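Local coordinates for protein RRNA methyltransferase (Streptomyces viridochromogenes, PDB 1O9G) that methylates guanine-2535 of 23S ribosomal RNA at N1, using S-adenosyl-L-methionine, and so confers resistance to the antibiotic avilamycin, at residues 81-86 with 161-166; 91-96 with 147-152; 195-200 with 210-215. The protein carries 3 engineered substitutions. All coordinates share one frame; numbering follows the deposited sequence.

All three contacts pack a helix against one mixed sheet, the core of this Rossmann-like methyltransferase. Interaction 1 sets helix 160-164 against strand 77-84. Interaction 2 sets helix 87-98 against the neighbouring edge strand 147-151, and along the chain it is nested inside the loop that interaction 1 closes. Their centres lie about 9 Å apart, and they touch through probable backbone hydrogen bonds between the two strands. Interaction 3 follows later, where helix 190-203 meets strand 209-214. Its centre is about 15 Å from that of interaction 1 and about 19 Å from that of interaction 2. Helices 160-164 and 87-98 take opposite faces of this sheet, on which class I methyltransferases build their cofactor site.

Interaction 1 of 3, residues 81-86 with 161-166; sequences IASDVD and SAVLAG
Ile81 of strand 77-84 meets Val163 and Leu164 of helix 160-164. The Ile81 side chain leaves the strand toward the helix and forks at CB. The short branch, CG2, lies anti to the backbone N. It comes to 3.6 Å from Val163 CG1, the closest approach of the two segments, and also lies near the Val163 carbonyl O. The long branch passes through CG1 and is extended (chi2 172°), which carries CD1 outward to the next helical residue. There Ile81 CD1 meets Leu164 CD2 at 3.9 Å, and the two side chains cross at about a right angle. Leu164 starts by pointing away from the strand, yet its CD2 reaches back to make this contact.

Val163 lies between Ile81 and Ser83. Its CG1 touches both, standing 3.7 Å from Ser83 OG, while Val163 CG2 lies 4.1 Å from Ser83 CB. The serine hydroxyl therefore rests against methyl groups, but its polar need is met by a hydrogen bond with Trp56 NE1. The same tryptophan, on the adjacent strand 53-57, packs against Ile81, Val163 and Leu164.

The strand then runs into the loop before helix 87-98. Val85 N donates a 2.7 Å hydrogen bond to Asp84 OD1, on the anti side of the carboxylate. The other oxygen, Asp84 OD2, is bonded to Gly61 N. These two bonds fix the carboxylate, in the region that in class I methyltransferases usually lies near the cofactor.

Across the contact itself only van der Waals surfaces meet. With all four touching residues buried, helix and strand are joined by the fit of Ile81, Val163 and Leu164, with Ser83 laid against the valine methyls: close packing without directional bonds.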
ATOM      1  N   ILE A  81      -4.130   1.788   7.505  1.00  9.97           N
ATOM      2  CA  ILE A  81      -5.024   0.681   7.771  1.00  9.83           C
ATOM      3  C   ILE A  81      -4.784  -0.391   6.730  1.00 10.12           C
ATOM      4  O   ILE A  81      -4.782  -0.101   5.546  1.00 11.11           O
ATOM      5  CB  ILE A  81      -6.496   1.143   7.723  1.00 11.08           C
ATOM      6  CG1 ILE A  81      -6.698   2.310   8.712  1.00 13.96           C
ATOM      7  CG2 ILE A  81      -7.410  -0.021   8.014  1.00 13.48           C
ATOM      8  CD1 ILE A  81      -8.037   3.009   8.641  1.00 18.88           C
ATOM      9  N   ALA A  82      -4.631  -1.626   7.200  1.00 11.40           N
ATOM     10  CA  ALA A  82      -4.459  -2.777   6.317  1.00 11.24           C
ATOM     11  C   ALA A  82      -5.585  -3.777   6.555  1.00 11.51           C
ATOM     12  O   ALA A  82      -5.963  -4.068   7.685  1.00 12.78           O
ATOM     13  CB  ALA A  82      -3.175  -3.443   6.564  1.00 11.55           C
ATOM     14  N   SER A  83      -6.072  -4.333   5.469  1.00 11.33           N
ATOM     15  CA  SER A  83      -6.961  -5.469   5.587  1.00 12.03           C
ATOM     16  C   SER A  83      -6.876  -6.349   4.346  1.00 12.40           C
ATOM     17  O   SER A  83      -6.417  -5.905   3.276  1.00 14.00           O
ATOM     18  CB  SER A  83      -8.396  -5.016   5.886  1.00 13.90           C
ATOM     19  OG  SER A  83      -8.948  -4.199   4.870  1.00 14.13           O
ATOM     20  N   ASP A  84      -7.258  -7.605   4.510  1.00 12.90           N
ATOM     21  CA  ASP A  84      -7.298  -8.587   3.427  1.00 15.34           C
ATOM     22  C   ASP A  84      -8.136  -9.778   3.884  1.00 18.54           C
ATOM     23  O   ASP A  84      -8.450  -9.905   5.050  1.00 17.55           O
ATOM     24  CB  ASP A  84      -5.900  -9.041   3.028  1.00 15.84           C
ATOM     25  CG  ASP A  84      -5.780  -9.414   1.552  1.00 18.48           C
ATOM     26  OD1 ASP A  84      -6.772  -9.911   0.983  1.00 22.89           O
ATOM     27  OD2 ASP A  84      -4.736  -9.276   0.901  1.00 20.91           O
ATOM     28  N   VAL A  85      -8.479 -10.671   2.962  1.00 23.94           N
ATOM     29  CA  VAL A  85      -9.467 -11.699   3.232  1.00 29.61           C
ATOM     30  C   VAL A  85      -8.932 -12.945   3.888  1.00 32.76           C
ATOM     31  O   VAL A  85      -9.699 -13.614   4.581  1.00 36.93           O
ATOM     32  CB  VAL A  85     -10.235 -12.126   1.949  1.00 32.80           C
ATOM     33  CG1 VAL A  85     -10.879 -10.947   1.293  1.00 35.01           C
ATOM     34  CG2 VAL A  85      -9.349 -12.857   0.948  1.00 36.00           C
ATOM     35  N   ASP A  86      -7.667 -13.308   3.652  1.00 33.97           N
ATOM     36  CA  ASP A  86      -7.144 -14.597   4.138  1.00 38.47           C
ATOM     37  C   ASP A  86      -6.055 -14.440   5.211  1.00 39.01           C
ATOM     38  O   ASP A  86      -5.292 -13.489   5.184  1.00 38.38           O
ATOM     39  CB  ASP A  86      -6.587 -15.451   2.985  1.00 41.57           C
ATOM     40  CG  ASP A  86      -7.650 -15.863   1.988  1.00 44.53           C
ATOM     41  OD1 ASP A  86      -8.751 -16.285   2.413  1.00 46.64           O
ATOM     42  OD2 ASP A  86      -7.470 -15.806   0.752  1.00 49.11           O
ATOM     43  N   SER A 161     -16.878  -1.334   8.156  1.00 22.11           N
ATOM     44  CA  SER A 161     -16.901  -0.420   9.290  1.00 23.74           C
ATOM     45  C   SER A 161     -16.002  -0.888  10.440  1.00 23.10           C
ATOM     46  O   SER A 161     -15.331  -0.068  11.076  1.00 22.19           O
ATOM     47  CB  SER A 161     -18.330  -0.170   9.772  1.00 29.11           C
ATOM     48  OG  SER A 161     -18.792  -1.230  10.576  1.00 35.37           O
ATOM     49  N   ALA A 162     -15.927  -2.199  10.667  1.00 23.29           N
ATOM     50  CA  ALA A 162     -15.041  -2.726  11.692  1.00 23.90           C
ATOM     51  C   ALA A 162     -13.551  -2.563  11.366  1.00 21.54           C
ATOM     52  O   ALA A 162     -12.735  -2.418  12.258  1.00 21.91           O
ATOM     53  CB  ALA A 162     -15.365  -4.207  11.971  1.00 27.57           C
ATOM     54  N   VAL A 163     -13.192  -2.655  10.097  1.00 18.98           N
ATOM     55  CA  VAL A 163     -11.825  -2.376   9.668  1.00 18.56           C
ATOM     56  C   VAL A 163     -11.505  -0.910   9.968  1.00 17.79           C
ATOM     57  O   VAL A 163     -10.404  -0.593  10.396  1.00 20.60           O
ATOM     58  CB  VAL A 163     -11.647  -2.648   8.147  1.00 18.34           C
ATOM     59  CG1 VAL A 163     -10.267  -2.235   7.654  1.00 19.26           C
ATOM     60  CG2 VAL A 163     -11.851  -4.118   7.852  1.00 19.71           C
ATOM     61  N   LEU A 164     -12.436  -0.004   9.685  1.00 16.53           N
ATOM     62  CA  LEU A 164     -12.128   1.423   9.780  1.00 16.85           C
ATOM     63  C   LEU A 164     -12.111   1.943  11.222  1.00 17.34           C
ATOM     64  O   LEU A 164     -11.389   2.902  11.532  1.00 18.47           O
ATOM     65  CB  LEU A 164     -13.076   2.217   8.889  1.00 17.24           C
ATOM     66  CG  LEU A 164     -12.910   1.904   7.400  1.00 18.51           C
ATOM     67  CD1 LEU A 164     -13.808   2.803   6.647  1.00 21.36           C
ATOM     68  CD2 LEU A 164     -11.460   2.074   6.918  1.00 19.26           C
ATOM     69  N   ALA A 165     -12.890   1.302  12.090  1.00 18.74           N
ATOM     70  CA  ALA A 165     -12.985   1.654  13.510  1.00 20.08           C
ATOM     71  C   ALA A 165     -13.093   3.174  13.724  1.00 21.65           C
ATOM     72  O   ALA A 165     -12.390   3.755  14.541  1.00 24.95           O
ATOM     73  CB  ALA A 165     -11.823   1.067  14.280  1.00 22.52           C
ATOM     74  N   GLY A 166     -13.950   3.823  12.953  1.00 21.48           N
ATOM     75  CA  GLY A 166     -14.176   5.245  13.108  1.00 24.58           C
ATOM     76  C   GLY A 166     -13.302   6.155  12.272  1.00 25.64           C
ATOM     77  O   GLY A 166     -13.557   7.347  12.233  1.00 29.51           O
TER

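Interaction 2 of 3, residues 91-96 with 147-152; sequences ELAAKN and CAIRTA
Ile149 reaches Ala93 and Ala94 because its long branch is fully stretched: CG1 lies anti to the backbone N (chi1 177°) and the chain continues straight to CD1 (chi2 164°). The methyl at the tip thus stands far out from strand 147-151, against helix 87-98. Ile149 CD1 comes to 3.5 Å from Ala93 CB, which points at the strand from the helix. The same CD1 lies 3.9 Å from the backbone N of Ala94. One methyl therefore makes every close contact between the segments, against two alanines. The nearest CA atoms, those of Ala94 and Ile149, are 7.1 Å apart.

Leu90 and Leu97 of the same helix also touch Ile149, and Ala82 on the adjoining strand touches it too. The isoleucine is thus packed among helix and sheet residues, though it stays partly exposed at this border of the sheet.

The helix has further attachments. Both ends of the Asn96 amide are used: OD1 is bonded to His23 N, and ND2 to Ser62 O. Ala148, meanwhile, holds its strand to strand 77-84 through backbone bonds with Val80 and Ala82.

Helix 87-98 leads to strand 147-151 by way of helices 102-119 and 122-140. Strands 77-84 and 147-151 are parallel neighbours, with helix 87-98 packed on them: a beta-alpha-beta crossover of the Rossmann-like methyltransferase fold, here with a long helical excursion.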
ATOM      1  N   GLU A  91      -0.308 -12.633   8.344  1.00 20.40           N
ATOM      2  CA  GLU A  91       0.773 -12.878   9.287  1.00 21.08           C
ATOM      3  C   GLU A  91       2.009 -12.110   8.842  1.00 19.32           C
ATOM      4  O   GLU A  91       2.664 -11.452   9.637  1.00 18.94           O
ATOM      5  CB  GLU A  91       1.129 -14.390   9.381  1.00 25.05           C
ATOM      6  CG  GLU A  91       0.056 -15.371   9.877  1.00 29.47           C
ATOM      7  CD  GLU A  91       0.555 -16.841   9.987  1.00 35.40           C
ATOM      8  OE1 GLU A  91       1.529 -17.200   9.294  1.00 39.87           O
ATOM      9  OE2 GLU A  91      -0.011 -17.663  10.748  1.00 37.00           O
ATOM     10  N   LEU A  92       2.313 -12.161   7.554  1.00 20.22           N
ATOM     11  CA  LEU A  92       3.471 -11.455   7.037  1.00 20.05           C
ATOM     12  C   LEU A  92       3.224  -9.947   7.010  1.00 16.04           C
ATOM     13  O   LEU A  92       4.118  -9.178   7.335  1.00 14.69           O
ATOM     14  CB  LEU A  92       3.837 -11.953   5.660  1.00 23.67           C
ATOM     15  CG  LEU A  92       5.232 -11.536   5.172  1.00 29.48           C
ATOM     16  CD1 LEU A  92       6.365 -12.181   5.995  1.00 34.30           C
ATOM     17  CD2 LEU A  92       5.366 -11.941   3.732  1.00 35.16           C
ATOM     18  N   ALA A  93       2.008  -9.524   6.666  1.00 15.34           N
ATOM     19  CA  ALA A  93       1.654  -8.109   6.686  1.00 13.62           C
ATOM     20  C   ALA A  93       1.846  -7.520   8.072  1.00 13.09           C
ATOM     21  O   ALA A  93       2.322  -6.405   8.229  1.00 13.28           O
ATOM     22  CB  ALA A  93       0.244  -7.841   6.179  1.00 15.33           C
ATOM     23  N   ALA A  94       1.532  -8.308   9.089  1.00 13.11           N
ATOM     24  CA  ALA A  94       1.677  -7.846  10.452  1.00 12.64           C
ATOM     25  C   ALA A  94       3.160  -7.629  10.783  1.00 13.32           C
ATOM     26  O   ALA A  94       3.492  -6.682  11.470  1.00 13.16           O
ATOM     27  CB  ALA A  94       1.051  -8.815  11.413  1.00 14.69           C
ATOM     28  N   LYS A  95       4.049  -8.512  10.325  1.00 13.74           N
ATOM     29  CA  LYS A  95       5.489  -8.324  10.511  1.00 14.74           C
ATOM     30  C   LYS A  95       5.953  -7.054   9.821  1.00 13.58           C
ATOM     31  O   LYS A  95       6.779  -6.315  10.354  1.00 14.14           O
ATOM     32  CB  LYS A  95       6.312  -9.526  10.003  1.00 18.06           C
ATOM     33  CG  LYS A  95       6.169 -10.765  10.836  1.00 23.46           C
ATOM     34  CD  LYS A  95       7.124 -11.852  10.341  1.00 29.17           C
ATOM     35  CE  LYS A  95       8.542 -11.688  10.871  1.00 35.25           C
ATOM     36  NZ  LYS A  95       9.295 -12.967  10.792  1.00 44.84           N
ATOM     37  N   ASN A  96       5.428  -6.781   8.636  1.00 11.89           N
ATOM     38  CA  ASN A  96       5.808  -5.554   7.945  1.00 11.97           C
ATOM     39  C   ASN A  96       5.279  -4.337   8.680  1.00 11.72           C
ATOM     40  O   ASN A  96       6.011  -3.377   8.876  1.00 12.70           O
ATOM     41  CB  ASN A  96       5.401  -5.553   6.464  1.00 12.33           C
ATOM     42  CG  ASN A  96       6.396  -6.256   5.582  1.00 13.87           C
ATOM     43  OD1 ASN A  96       7.589  -6.082   5.786  1.00 16.04           O
ATOM     44  ND2 ASN A  96       5.938  -7.006   4.560  1.00 13.64           N
ATOM     45  N   CYS A 147      -1.131   2.310  13.088  1.00 11.55           N
ATOM     46  CA  CYS A 147      -1.517   1.325  12.092  1.00 11.94           C
ATOM     47  C   CYS A 147      -2.445   0.294  12.723  1.00 12.49           C
ATOM     48  O   CYS A 147      -2.398   0.027  13.914  1.00 15.82           O
ATOM     49  CB  CYS A 147      -0.292   0.660  11.453  1.00 13.08           C
ATOM     50  SG  CYS A 147       0.721  -0.293  12.591  1.00 17.55           S
ATOM     51  N   ALA A 148      -3.290  -0.273  11.893  1.00 13.32           N
ATOM     52  CA  ALA A 148      -4.226  -1.304  12.313  1.00 13.83           C
ATOM     53  C   ALA A 148      -4.271  -2.309  11.148  1.00 13.41           C
ATOM     54  O   ALA A 148      -4.107  -1.968   9.975  1.00 13.76           O
ATOM     55  CB  ALA A 148      -5.542  -0.708  12.532  1.00 15.46           C
ATOM     56  N   ILE A 149      -4.453  -3.569  11.500  1.00 13.55           N
ATOM     57  CA  ILE A 149      -4.611  -4.637  10.532  1.00 13.54           C
ATOM     58  C   ILE A 149      -5.668  -5.616  11.019  1.00 15.21           C
ATOM     59  O   ILE A 149      -5.622  -6.061  12.152  1.00 16.80           O
ATOM     60  CB  ILE A 149      -3.250  -5.320  10.221  1.00 13.43           C
ATOM     61  CG1 ILE A 149      -3.401  -6.489   9.258  1.00 17.14           C
ATOM     62  CG2 ILE A 149      -2.530  -5.813  11.483  1.00 16.01           C
ATOM     63  CD1 ILE A 149      -2.079  -6.908   8.638  1.00 17.78           C
ATOM     64  N   ARG A 150      -6.615  -5.949  10.139  1.00 15.61           N
ATOM     65  CA  ARG A 150      -7.711  -6.890  10.451  1.00 18.23           C
ATOM     66  C   ARG A 150      -8.028  -7.713   9.183  1.00 17.99           C
ATOM     67  O   ARG A 150      -7.739  -7.314   8.068  1.00 16.00           O
ATOM     68  CB  ARG A 150      -9.019  -6.170  10.893  1.00 17.91           C
ATOM     69  CG  ARG A 150      -9.032  -5.525  12.278  1.00 21.66           C
ATOM     70  CD  ARG A 150     -10.400  -5.036  12.704  1.00 25.08           C
ATOM     71  NE  ARG A 150     -10.421  -4.436  14.066  1.00 25.14           N
ATOM     72  CZ  ARG A 150      -9.847  -3.288  14.412  1.00 25.19           C
ATOM     73  NH1 ARG A 150      -9.160  -2.537  13.565  1.00 20.42           N
ATOM     74  NH2 ARG A 150      -9.978  -2.886  15.658  1.00 27.92           N
ATOM     75  N   THR A 151      -8.639  -8.869   9.378  1.00 19.73           N
ATOM     76  CA  THR A 151      -9.232  -9.645   8.288  1.00 21.14           C
ATOM     77  C   THR A 151     -10.571  -9.061   7.878  1.00 22.51           C
ATOM     78  O   THR A 151     -11.430  -8.818   8.723  1.00 27.14           O
ATOM     79  CB  THR A 151      -9.457 -11.074   8.741  1.00 23.79           C
ATOM     80  OG1 THR A 151      -8.225 -11.618   9.223  1.00 28.64           O
ATOM     81  CG2 THR A 151      -9.838 -11.938   7.578  1.00 25.41           C
ATOM     82  N   ALA A 152     -10.747  -8.837   6.593  1.00 21.61           N
ATOM     83  CA  ALA A 152     -12.032  -8.422   6.014  1.00 22.95           C
ATOM     84  C   ALA A 152     -12.080  -8.609   4.495  1.00 23.79           C
ATOM     85  O   ALA A 152     -11.118  -8.339   3.783  1.00 22.86           O
ATOM     86  CB  ALA A 152     -12.327  -6.994   6.367  1.00 23.17           C
TER

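Interaction 3 of 3, residues 195-200 with 210-215; sequences GLLRSL and IAVTDR. Unlike the reference sequence in segment 195-200: Gly195 (reference Ala).
Helix segment 195-200 and strand segment 210-214 run nearly antiparallel, with 154° between their directions and axes 10.6 Å apart at the closest. The nearest CA atoms are those of Leu197 and Ile210, 7.8 Å apart. Backbone bonds Ser199 N to Gly195 O and Leu200 N to Leu196 O keep the helix regular. Gly195 differs from the reference sequence, which has Ala there.

Leu197, Leu200, Ile210 and Val212 fill the gap. Ile210 points at the helix, and its CG2, anti to the backbone N, serves as the common meeting point. Leu197 CD2 approaches Ile210 CG2 to 3.7 Å. Leu200, one helical turn further along, brings its CD1 to 4.1 Å from Ile210 CG2. Both leucines lie obliquely across the isoleucine. Leu197 also reaches along the strand, where its CD2 lies at 4.5 Å from Val212 CG1, a looser contact. Its side chain does not start out toward the strand, but chi2 174° sends CD1 out along the extended line and leaves CD2 as the branch turned to the strand.

The two adjoining strands add to this buried layer. Val240 of strand 235-241 packs against Leu197 and Ile210, and Val172 of strand 171-175 packs against Leu200 and Ile210.

Where strand 209-214 ends, the chemistry turns polar. Arg215 N makes a weak bond to Asp214 OD1, and Asp214 OD2 is bonded to Val188 N, which ties the strand end to the loop ahead of helix 190-203.

Strand 171-175, helix 190-203 and strand 209-214 form a classical beta-alpha-beta unit. The parallel strands are neighbours, and the helix runs back nearly antiparallel to strand 209-214, on one face of the sheet, as in Rossmann-like methyltransferases.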
ATOM      1  N   GLY A 195     -17.392  -3.970  -8.574  1.00 23.50           N
ATOM      2  CA  GLY A 195     -17.909  -4.312  -7.260  1.00 24.35           C
ATOM      3  C   GLY A 195     -16.978  -3.878  -6.139  1.00 22.46           C
ATOM      4  O   GLY A 195     -17.424  -3.444  -5.088  1.00 21.92           O
ATOM      5  N   LEU A 196     -15.676  -4.003  -6.369  1.00 21.31           N
ATOM      6  CA  LEU A 196     -14.695  -3.563  -5.395  1.00 20.71           C
ATOM      7  C   LEU A 196     -14.853  -2.069  -5.163  1.00 18.90           C
ATOM      8  O   LEU A 196     -14.918  -1.614  -4.019  1.00 17.34           O
ATOM      9  CB  LEU A 196     -13.286  -3.908  -5.866  1.00 22.08           C
ATOM     10  CG  LEU A 196     -12.107  -3.315  -5.087  1.00 24.06           C
ATOM     11  CD1 LEU A 196     -12.267  -3.591  -3.645  1.00 26.86           C
ATOM     12  CD2 LEU A 196     -10.821  -3.909  -5.617  1.00 30.74           C
ATOM     13  N   LEU A 197     -14.913  -1.296  -6.232  1.00 18.15           N
ATOM     14  CA  LEU A 197     -15.059   0.147  -6.082  1.00 17.65           C
ATOM     15  C   LEU A 197     -16.344   0.554  -5.381  1.00 18.12           C
ATOM     16  O   LEU A 197     -16.325   1.422  -4.519  1.00 17.47           O
ATOM     17  CB  LEU A 197     -14.956   0.860  -7.413  1.00 18.05           C
ATOM     18  CG  LEU A 197     -13.642   0.760  -8.165  1.00 19.42           C
ATOM     19  CD1 LEU A 197     -13.833   1.429  -9.515  1.00 21.35           C
ATOM     20  CD2 LEU A 197     -12.479   1.346  -7.425  1.00 19.99           C
ATOM     21  N   ARG A 198     -17.460  -0.093  -5.707  1.00 19.71           N
ATOM     22  CA  ARG A 198     -18.723   0.239  -5.061  1.00 20.97           C
ATOM     23  C   ARG A 198     -18.700  -0.102  -3.583  1.00 19.45           C
ATOM     24  O   ARG A 198     -19.206   0.649  -2.770  1.00 20.54           O
ATOM     25  CB  ARG A 198     -19.891  -0.472  -5.728  1.00 24.30           C
ATOM     26  CG  ARG A 198     -20.260   0.084  -7.097  1.00 29.34           C
ATOM     27  CD  ARG A 198     -21.603  -0.394  -7.584  1.00 37.44           C
ATOM     28  NE  ARG A 198     -21.750  -1.808  -7.259  1.00 41.56           N
ATOM     29  CZ  ARG A 198     -21.442  -2.825  -8.062  1.00 43.88           C
ATOM     30  NH1 ARG A 198     -21.008  -2.624  -9.312  1.00 43.76           N
ATOM     31  NH2 ARG A 198     -21.604  -4.068  -7.610  1.00 47.02           N
ATOM     32  N   SER A 199     -18.111  -1.234  -3.235  1.00 18.46           N
ATOM     33  CA  SER A 199     -18.011  -1.612  -1.838  1.00 18.53           C
ATOM     34  C   SER A 199     -17.213  -0.577  -1.049  1.00 18.11           C
ATOM     35  O   SER A 199     -17.648  -0.094  -0.014  1.00 19.32           O
ATOM     36  CB  SER A 199     -17.373  -2.995  -1.716  1.00 19.74           C
ATOM     37  OG  SER A 199     -17.409  -3.444  -0.390  1.00 22.98           O
ATOM     38  N   LEU A 200     -16.043  -0.234  -1.555  1.00 16.55           N
ATOM     39  CA  LEU A 200     -15.188   0.745  -0.903  1.00 17.05           C
ATOM     40  C   LEU A 200     -15.894   2.088  -0.770  1.00 17.35           C
ATOM     41  O   LEU A 200     -15.831   2.705   0.278  1.00 18.04           O
ATOM     42  CB  LEU A 200     -13.877   0.910  -1.669  1.00 17.13           C
ATOM     43  CG  LEU A 200     -12.914  -0.276  -1.585  1.00 17.86           C
ATOM     44  CD1 LEU A 200     -11.731  -0.094  -2.526  1.00 19.28           C
ATOM     45  CD2 LEU A 200     -12.467  -0.480  -0.159  1.00 20.43           C
ATOM     46  N   ILE A 210      -9.559   6.641  -4.580  1.00 11.75           N
ATOM     47  CA  ILE A 210      -9.316   5.211  -4.674  1.00 11.96           C
ATOM     48  C   ILE A 210      -8.394   4.937  -5.853  1.00 12.23           C
ATOM     49  O   ILE A 210      -8.754   5.153  -6.990  1.00 14.09           O
ATOM     50  CB  ILE A 210     -10.605   4.407  -4.835  1.00 13.05           C
ATOM     51  CG1 ILE A 210     -11.601   4.710  -3.710  1.00 14.16           C
ATOM     52  CG2 ILE A 210     -10.283   2.929  -4.874  1.00 13.55           C
ATOM     53  CD1 ILE A 210     -12.994   4.313  -4.014  1.00 16.06           C
ATOM     54  N   ALA A 211      -7.222   4.390  -5.551  1.00 12.25           N
ATOM     55  CA  ALA A 211      -6.191   4.114  -6.567  1.00 12.36           C
ATOM     56  C   ALA A 211      -5.969   2.595  -6.572  1.00 12.37           C
ATOM     57  O   ALA A 211      -5.635   1.993  -5.559  1.00 13.52           O
ATOM     58  CB  ALA A 211      -4.925   4.807  -6.247  1.00 13.67           C
ATOM     59  N   VAL A 212      -6.165   1.996  -7.737  1.00 13.49           N
ATOM     60  CA  VAL A 212      -5.915   0.572  -7.933  1.00 15.34           C
ATOM     61  C   VAL A 212      -4.927   0.352  -9.068  1.00 15.26           C
ATOM     62  O   VAL A 212      -4.919   1.077 -10.055  1.00 15.56           O
ATOM     63  CB  VAL A 212      -7.227  -0.186  -8.177  1.00 18.17           C
ATOM     64  CG1 VAL A 212      -8.201   0.035  -7.029  1.00 18.51           C
ATOM     65  CG2 VAL A 212      -7.886   0.240  -9.439  1.00 21.04           C
ATOM     66  N   THR A 213      -4.105  -0.668  -8.919  1.00 15.68           N
ATOM     67  CA  THR A 213      -3.104  -1.022  -9.909  1.00 17.55           C
ATOM     68  C   THR A 213      -3.153  -2.526 -10.197  1.00 17.77           C
ATOM     69  O   THR A 213      -3.576  -3.330  -9.361  1.00 18.39           O
ATOM     70  CB  THR A 213      -1.714  -0.506  -9.458  1.00 17.49           C
ATOM     71  OG1 THR A 213      -0.725  -0.850 -10.421  1.00 22.24           O
ATOM     72  CG2 THR A 213      -1.261  -1.122  -8.146  1.00 18.49           C
ATOM     73  N   ASP A 214      -2.761  -2.890 -11.411  1.00 20.07           N
ATOM     74  CA  ASP A 214      -2.876  -4.262 -11.936  1.00 24.27           C
ATOM     75  C   ASP A 214      -1.813  -4.444 -13.008  1.00 25.82           C
ATOM     76  O   ASP A 214      -1.262  -3.474 -13.515  1.00 25.00           O
ATOM     77  CB  ASP A 214      -4.263  -4.436 -12.570  1.00 27.54           C
ATOM     78  CG  ASP A 214      -4.785  -5.871 -12.567  1.00 32.88           C
ATOM     79  OD1 ASP A 214      -4.011  -6.853 -12.452  1.00 36.72           O
ATOM     80  OD2 ASP A 214      -6.005  -6.104 -12.709  1.00 38.38           O
ATOM     81  N   ARG A 215      -1.549  -5.695 -13.357  1.00 36.54           N
ATOM     82  CA  ARG A 215      -0.776  -6.027 -14.538  1.00 38.40           C
ATOM     83  C   ARG A 215      -1.730  -5.984 -15.720  1.00 36.26           C
ATOM     84  O   ARG A 215      -2.340  -6.991 -16.097  1.00 37.98           O
ATOM     85  CB  ARG A 215      -0.161  -7.415 -14.393  1.00 42.50           C
ATOM     86  CG  ARG A 215       0.839  -7.774 -15.472  1.00 46.72           C
ATOM     87  CD  ARG A 215       2.254  -7.313 -15.159  1.00 52.11           C
ATOM     88  NE  ARG A 215       2.782  -7.891 -13.918  1.00 57.03           N
ATOM     89  CZ  ARG A 215       3.717  -7.328 -13.148  1.00 60.72           C
ATOM     90  NH1 ARG A 215       4.252  -6.150 -13.470  1.00 60.81           N
ATOM     91  NH2 ARG A 215       4.130  -7.952 -12.046  1.00 65.05           N
TER